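Beta-galactosidase (PDB 4CU9) is a pneumococcal enzyme that probably cleaves terminal galactose from glycans, the part crystallised being a calcium-containing carbohydrate-binding module with a galactose-binding-domain fold. Local coordinates at residues N15-F20 / V66-N71; A23-D28 / T50-T55. One frame throughout, in Å; residues are numbered along the deposited sequence.

Contact 1 (N15-F20 / V66-N71); sequences NSNQAF and VIFREN
Residues 15-20 and 66-71 run antiparallel, Gln-18 and Ile-67 forming a hydrogen-bonded pair with N-to-O distances of 2.9 Å (Gln-18 N to Ile-67 O) and 2.8 Å (Ile-67 N to Gln-18 O), while Ala-19 and Val-66 make the adjoining non-hydrogen-bonded pair. Strand 61-70 is interrupted at Phe-68, where this regular pairing gives way, and from Gln-18 toward Asn-15 the hydrogen bonds between the two segments come from side chains. With CG beside its own backbone N (chi1 -59°), Asn-17 brings OD1 across to Arg-69 N at 2.9 Å; this N-H lies in the amide carbonyl plane, on a lone pair. The same OD1 also accepts from Arg-77, so two donors fix the amide, whose plane stands 63° from the Phe-68 ring. Arg-69 answers from the other segment: its chain bends at chi3, and NH1 reaches Ser-16 O at 2.9 Å. That oxygen lies in the guanidinium plane. On the way, Arg-69 CD passes 3.8 Å from Gln-18 CB. Gln-18 in turn folds back, NE2 giving a nearly straight hydrogen bond (170°) to Ala-19 O. At the inner end the Phe-20 ring crosses Ile-67 at about a right angle, Phe-20 CD1 lying 3.7 Å from Ile-67 CG1, and Phe-126 meets both side chains. In the mixed beta framework of this galactose-binding-type domain, strand 18-21 lies antiparallel along part of strand 61-70, with strands 73-86 and 160-166 also paired to it; Val-66 and Phe-68 pack on Phe-181 of strand 173-182.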
loop_
_atom_site.group_PDB
_atom_site.type_symbol
_atom_site.label_atom_id
_atom_site.label_comp_id
_atom_site.label_asym_id
_atom_site.label_seq_id
_atom_site.Cartn_x
_atom_site.Cartn_y
_atom_site.Cartn_z
ATOM N N ASN A 15 -15.534 4.351 -9.054
ATOM C CA ASN A 15 -16.115 3.028 -9.172
ATOM C C ASN A 15 -15.056 1.940 -9.430
ATOM O O ASN A 15 -15.383 0.757 -9.485
ATOM C CB ASN A 15 -17.223 3.046 -10.219
ATOM C CG ASN A 15 -18.485 3.711 -9.708
ATOM O OD1 ASN A 15 -19.197 3.154 -8.875
ATOM N ND2 ASN A 15 -18.776 4.910 -10.206
ATOM N N SER A 16 -13.792 2.355 -9.509
ATOM C CA SER A 16 -12.665 1.461 -9.779
ATOM C C SER A 16 -11.846 1.127 -8.510
ATOM O O SER A 16 -12.281 1.395 -7.391
ATOM C CB SER A 16 -11.753 2.120 -10.820
ATOM O OG SER A 16 -10.798 1.182 -11.288
ATOM N N ASN A 17 -10.649 0.553 -8.692
ATOM C CA ASN A 17 -9.839 0.088 -7.558
ATOM C C ASN A 17 -9.603 1.167 -6.516
ATOM O O ASN A 17 -9.419 2.363 -6.837
ATOM C CB ASN A 17 -8.486 -0.447 -7.989
ATOM C CG ASN A 17 -8.556 -1.614 -8.959
ATOM O OD1 ASN A 17 -9.512 -2.391 -9.010
ATOM N ND2 ASN A 17 -7.453 -1.804 -9.670
ATOM N N GLN A 18 -9.614 0.740 -5.254
ATOM C CA GLN A 18 -9.485 1.648 -4.114
ATOM C C GLN A 18 -8.205 1.391 -3.331
ATOM O O GLN A 18 -8.013 0.288 -2.802
ATOM C CB GLN A 18 -10.690 1.479 -3.176
ATOM C CG GLN A 18 -10.626 2.376 -1.956
ATOM C CD GLN A 18 -10.645 3.864 -2.340
ATOM O OE1 GLN A 18 -11.625 4.340 -2.896
ATOM N NE2 GLN A 18 -9.551 4.572 -2.102
ATOM N N ALA A 19 -7.342 2.412 -3.262
ATOM C CA ALA A 19 -6.121 2.304 -2.523
ATOM C C ALA A 19 -6.476 2.445 -1.057
ATOM O O ALA A 19 -7.476 3.071 -0.705
ATOM C CB ALA A 19 -5.127 3.366 -2.944
ATOM N N PHE A 20 -5.708 1.775 -0.214
ATOM C CA PHE A 20 -5.899 1.867 1.246
ATOM C C PHE A 20 -4.591 1.819 1.976
ATOM O O PHE A 20 -3.583 1.246 1.462
ATOM C CB PHE A 20 -6.881 0.803 1.774
ATOM C CG PHE A 20 -6.318 -0.579 1.720
ATOM C CD1 PHE A 20 -6.413 -1.318 0.570
ATOM C CD2 PHE A 20 -5.611 -1.060 2.789
ATOM C CE1 PHE A 20 -5.843 -2.596 0.528
ATOM C CE2 PHE A 20 -5.027 -2.309 2.748
ATOM C CZ PHE A 20 -5.144 -3.060 1.612
ATOM N N VAL A 66 -4.202 -2.210 -2.330
ATOM C CA VAL A 66 -5.315 -1.952 -3.248
ATOM C C VAL A 66 -6.401 -2.990 -3.085
ATOM O O VAL A 66 -6.143 -4.200 -3.036
ATOM C CB VAL A 66 -4.863 -1.896 -4.730
ATOM C CG1 VAL A 66 -6.030 -1.641 -5.673
ATOM C CG2 VAL A 66 -3.736 -0.872 -4.959
ATOM N N ILE A 67 -7.617 -2.498 -2.939
ATOM C CA ILE A 67 -8.844 -3.275 -3.102
ATOM C C ILE A 67 -9.321 -3.204 -4.568
ATOM O O ILE A 67 -9.577 -2.125 -5.095
ATOM C CB ILE A 67 -9.968 -2.701 -2.234
ATOM C CG1 ILE A 67 -9.578 -2.745 -0.764
ATOM C CG2 ILE A 67 -11.255 -3.487 -2.448
ATOM C CD1 ILE A 67 -10.348 -1.768 0.107
ATOM N N PHE A 68 -9.485 -4.360 -5.184
ATOM C CA PHE A 68 -9.924 -4.473 -6.555
ATOM C C PHE A 68 -11.434 -4.267 -6.657
ATOM O O PHE A 68 -12.196 -4.940 -5.984
ATOM C CB PHE A 68 -9.520 -5.838 -7.132
ATOM C CG PHE A 68 -8.060 -6.124 -7.000
ATOM C CD1 PHE A 68 -7.129 -5.148 -7.324
ATOM C CD2 PHE A 68 -7.608 -7.346 -6.522
ATOM C CE1 PHE A 68 -5.772 -5.386 -7.168
ATOM C CE2 PHE A 68 -6.254 -7.594 -6.392
ATOM C CZ PHE A 68 -5.347 -6.607 -6.690
ATOM N N ARG A 69 -11.827 -3.311 -7.489
ATOM C CA ARG A 69 -13.236 -2.981 -7.726
ATOM C C ARG A 69 -13.472 -2.687 -9.194
ATOM O O ARG A 69 -12.582 -2.238 -9.904
ATOM C CB ARG A 69 -13.637 -1.755 -6.934
ATOM C CG ARG A 69 -13.438 -1.934 -5.439
ATOM C CD ARG A 69 -13.495 -0.625 -4.700
ATOM N NE ARG A 69 -14.858 -0.173 -4.492
ATOM C CZ ARG A 69 -15.474 0.776 -5.198
ATOM N NH1 ARG A 69 -14.885 1.375 -6.221
ATOM N NH2 ARG A 69 -16.717 1.129 -4.887
ATOM N N GLU A 70 -14.692 -2.920 -9.632
ATOM C CA GLU A 70 -15.091 -2.559 -10.983
ATOM C C GLU A 70 -16.562 -2.159 -10.888
ATOM O O GLU A 70 -17.348 -2.866 -10.230
ATOM C CB GLU A 70 -14.898 -3.755 -11.910
ATOM C CG GLU A 70 -15.130 -3.476 -13.390
ATOM C CD GLU A 70 -13.908 -2.910 -14.056
ATOM O OE1 GLU A 70 -13.575 -1.742 -13.754
ATOM O OE2 GLU A 70 -13.299 -3.616 -14.881
ATOM N N ASN A 71 -16.913 -1.038 -11.528
ATOM C CA ASN A 71 -18.289 -0.544 -11.565
ATOM C C ASN A 71 -18.845 -0.537 -10.149
ATOM O O ASN A 71 -19.993 -0.955 -9.912
ATOM C CB ASN A 71 -19.170 -1.424 -12.477
ATOM C CG ASN A 71 -18.579 -1.642 -13.872
ATOM O OD1 ASN A 71 -18.673 -2.732 -14.445
ATOM N ND2 ASN A 71 -17.952 -0.636 -14.399
#

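Contact 2 (A23-D28 / T50-T55)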
loop_
_atom_site.group_PDB
_atom_site.type_symbol
_atom_site.label_atom_id
_atom_site.label_comp_id
_atom_site.label_asym_id
_atom_site.label_seq_id
_atom_site.Cartn_x
_atom_site.Cartn_y
_atom_site.Cartn_z
ATOM N N ALA A 23 -2.138 3.622 7.914
ATOM C CA ALA A 23 -1.995 5.014 8.350
ATOM C C ALA A 23 -1.565 5.926 7.216
ATOM O O ALA A 23 -0.881 5.487 6.317
ATOM C CB ALA A 23 -0.974 5.128 9.462
ATOM N N THR A 24 -1.941 7.212 7.282
ATOM C CA THR A 24 -1.569 8.142 6.242
ATOM C C THR A 24 -1.452 9.529 6.877
ATOM O O THR A 24 -2.234 9.866 7.771
ATOM C CB THR A 24 -2.635 8.204 5.111
ATOM O OG1 THR A 24 -2.775 6.944 4.451
ATOM C CG2 THR A 24 -2.345 9.266 4.080
ATOM N N ASN A 25 -0.488 10.310 6.404
ATOM C CA ASN A 25 -0.330 11.722 6.796
ATOM C C ASN A 25 -1.309 12.611 6.011
ATOM O O ASN A 25 -0.917 13.411 5.159
ATOM C CB ASN A 25 1.108 12.137 6.562
ATOM C CG ASN A 25 1.363 13.590 6.866
ATOM O OD1 ASN A 25 0.921 14.111 7.887
ATOM N ND2 ASN A 25 2.116 14.234 6.004
ATOM N N ASP A 26 -2.592 12.426 6.262
ATOM C CA ASP A 26 -3.632 13.229 5.601
ATOM C C ASP A 26 -4.589 13.874 6.600
ATOM O O ASP A 26 -5.687 14.278 6.223
ATOM C CB ASP A 26 -4.427 12.390 4.576
ATOM C CG ASP A 26 -5.171 11.230 5.214
ATOM O OD1 ASP A 26 -5.143 11.095 6.467
ATOM O OD2 ASP A 26 -5.819 10.495 4.445
ATOM N N ILE A 27 -4.191 13.923 7.864
ATOM C CA ILE A 27 -5.055 14.433 8.923
ATOM C C ILE A 27 -4.838 15.943 9.121
ATOM O O ILE A 27 -5.791 16.710 9.245
ATOM C CB ILE A 27 -4.744 13.719 10.253
ATOM C CG1 ILE A 27 -5.008 12.210 10.140
ATOM C CG2 ILE A 27 -5.558 14.317 11.385
ATOM C CD1 ILE A 27 -6.347 11.903 9.511
ATOM N N ASP A 28 -3.583 16.343 9.108
ATOM C CA ASP A 28 -3.204 17.739 9.270
ATOM C C ASP A 28 -3.600 18.457 7.994
ATOM O O ASP A 28 -3.234 18.035 6.915
ATOM C CB ASP A 28 -1.706 17.855 9.497
ATOM C CG ASP A 28 -1.275 19.270 9.885
ATOM O OD1 ASP A 28 -1.521 20.212 9.118
ATOM O OD2 ASP A 28 -0.707 19.434 11.004
ATOM N N THR A 50 2.159 8.925 2.126
ATOM C CA THR A 50 3.141 8.754 3.138
ATOM C C THR A 50 2.413 8.500 4.454
ATOM O O THR A 50 1.221 8.839 4.596
ATOM C CB THR A 50 3.815 10.137 3.192
ATOM O OG1 THR A 50 4.924 10.253 2.276
ATOM C CG2 THR A 50 4.012 10.643 4.479
ATOM N N ASN A 51 3.110 7.901 5.406
ATOM C CA ASN A 51 2.577 7.808 6.804
ATOM C C ASN A 51 3.463 8.587 7.742
ATOM O O ASN A 51 3.567 8.268 8.921
ATOM C CB ASN A 51 2.504 6.357 7.268
ATOM C CG ASN A 51 3.879 5.772 7.520
ATOM O OD1 ASN A 51 4.839 6.080 6.794
ATOM N ND2 ASN A 51 3.990 4.928 8.550
ATOM N N TRP A 52 4.103 9.629 7.206
ATOM C CA TRP A 52 4.975 10.502 7.985
ATOM C C TRP A 52 4.195 11.082 9.189
ATOM O O TRP A 52 3.009 11.443 9.110
ATOM C CB TRP A 52 5.505 11.682 7.131
ATOM C CG TRP A 52 6.512 12.531 7.892
ATOM C CD1 TRP A 52 7.832 12.281 8.029
ATOM C CD2 TRP A 52 6.242 13.718 8.643
ATOM N NE1 TRP A 52 8.424 13.230 8.832
ATOM C CE2 TRP A 52 7.461 14.135 9.216
ATOM C CE3 TRP A 52 5.082 14.468 8.892
ATOM C CZ2 TRP A 52 7.559 15.269 10.020
ATOM C CZ3 TRP A 52 5.176 15.592 9.699
ATOM C CH2 TRP A 52 6.411 15.985 10.257
ATOM N N SER A 53 4.909 11.171 10.295
ATOM C CA SER A 53 4.413 11.784 11.489
ATOM C C SER A 53 5.548 12.502 12.198
ATOM O O SER A 53 6.685 12.067 12.143
ATOM C CB SER A 53 3.808 10.723 12.417
ATOM O OG SER A 53 3.342 11.323 13.624
ATOM N N PRO A 54 5.236 13.612 12.885
ATOM C CA PRO A 54 6.260 14.234 13.756
ATOM C C PRO A 54 6.625 13.396 14.978
ATOM O O PRO A 54 7.701 13.558 15.546
ATOM C CB PRO A 54 5.592 15.545 14.218
ATOM C CG PRO A 54 4.138 15.362 13.987
ATOM C CD PRO A 54 3.971 14.365 12.884
ATOM N N THR A 55 5.728 12.518 15.378
ATOM C CA THR A 55 6.000 11.557 16.453
ATOM C C THR A 55 5.704 10.137 16.004
ATOM O O THR A 55 4.615 9.627 16.298
ATOM C CB THR A 55 5.130 11.890 17.662
ATOM O OG1 THR A 55 3.742 11.895 17.267
ATOM C CG2 THR A 55 5.510 13.261 18.219
#
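Asn-25 and Thr-50 join the two loops through one backbone hydrogen bond, Asn-25 N to Thr-50 O, at 2.9 Å and close to straight (168°). Packing is close around Thr-50 O: Thr-24 CA makes a CA-H...O contact with Thr-50 O at 3.3 Å, and Thr-24 CG2 lies 3.6 Å from Thr-50 O. Asn-25 is the centre of an inverse gamma turn, and with CG anti to its backbone N (chi1 177°) its side chain runs alongside that of Trp-52, the amide and indole planes 67° apart. Asn-25 CB sits 3.3 Å from Trp-52 O and 3.9 Å from Thr-50 CG2, while ND2 is hydrogen-bonded to Asp-33 OD2. On the other flank Asn-51 CB rests 3.6 Å from Ala-23 O, and its OD1 accepts from Val-174 N. Beyond Asn-25 and Trp-52 nothing touches across the segments; Ile-27, Asp-28, Pro-54 and Thr-55 are exposed, and Ser-53 OG takes the N-H of Thr-55 in an ST turn. With a single hydrogen bond directly between the loops, their polar groups turn largely to third parties, Thr-24 OG1 to Ser-115 and Trp-49 among them, which implies that neighbouring loops and strands share in fixing this junction.

In the fold
Contact 2 is nested within the loop that contact 1 closes: the chain passes through 15-20, then 23-28, then 50-55, and returns at 66-71. Their centres are about 22 Å apart, with no touch beyond adjoining in sequence. Contact 1 belongs to the mixed, mostly antiparallel sheet, pairing strand 18-21 with strand 61-70. In contact 2, 23-28 is loop, whereas 50-55 starts on the last residue of the short strand 49-50, itself paired with strand 173-182, and runs into a loop. The chain between 28 and 50 carries Tyr-37, Asp-40 and Asp-42, which with Ile-177 and Glu-178 bind the calcium ion, so the loop closed by contact 2 supplies three of the metal-binding residues.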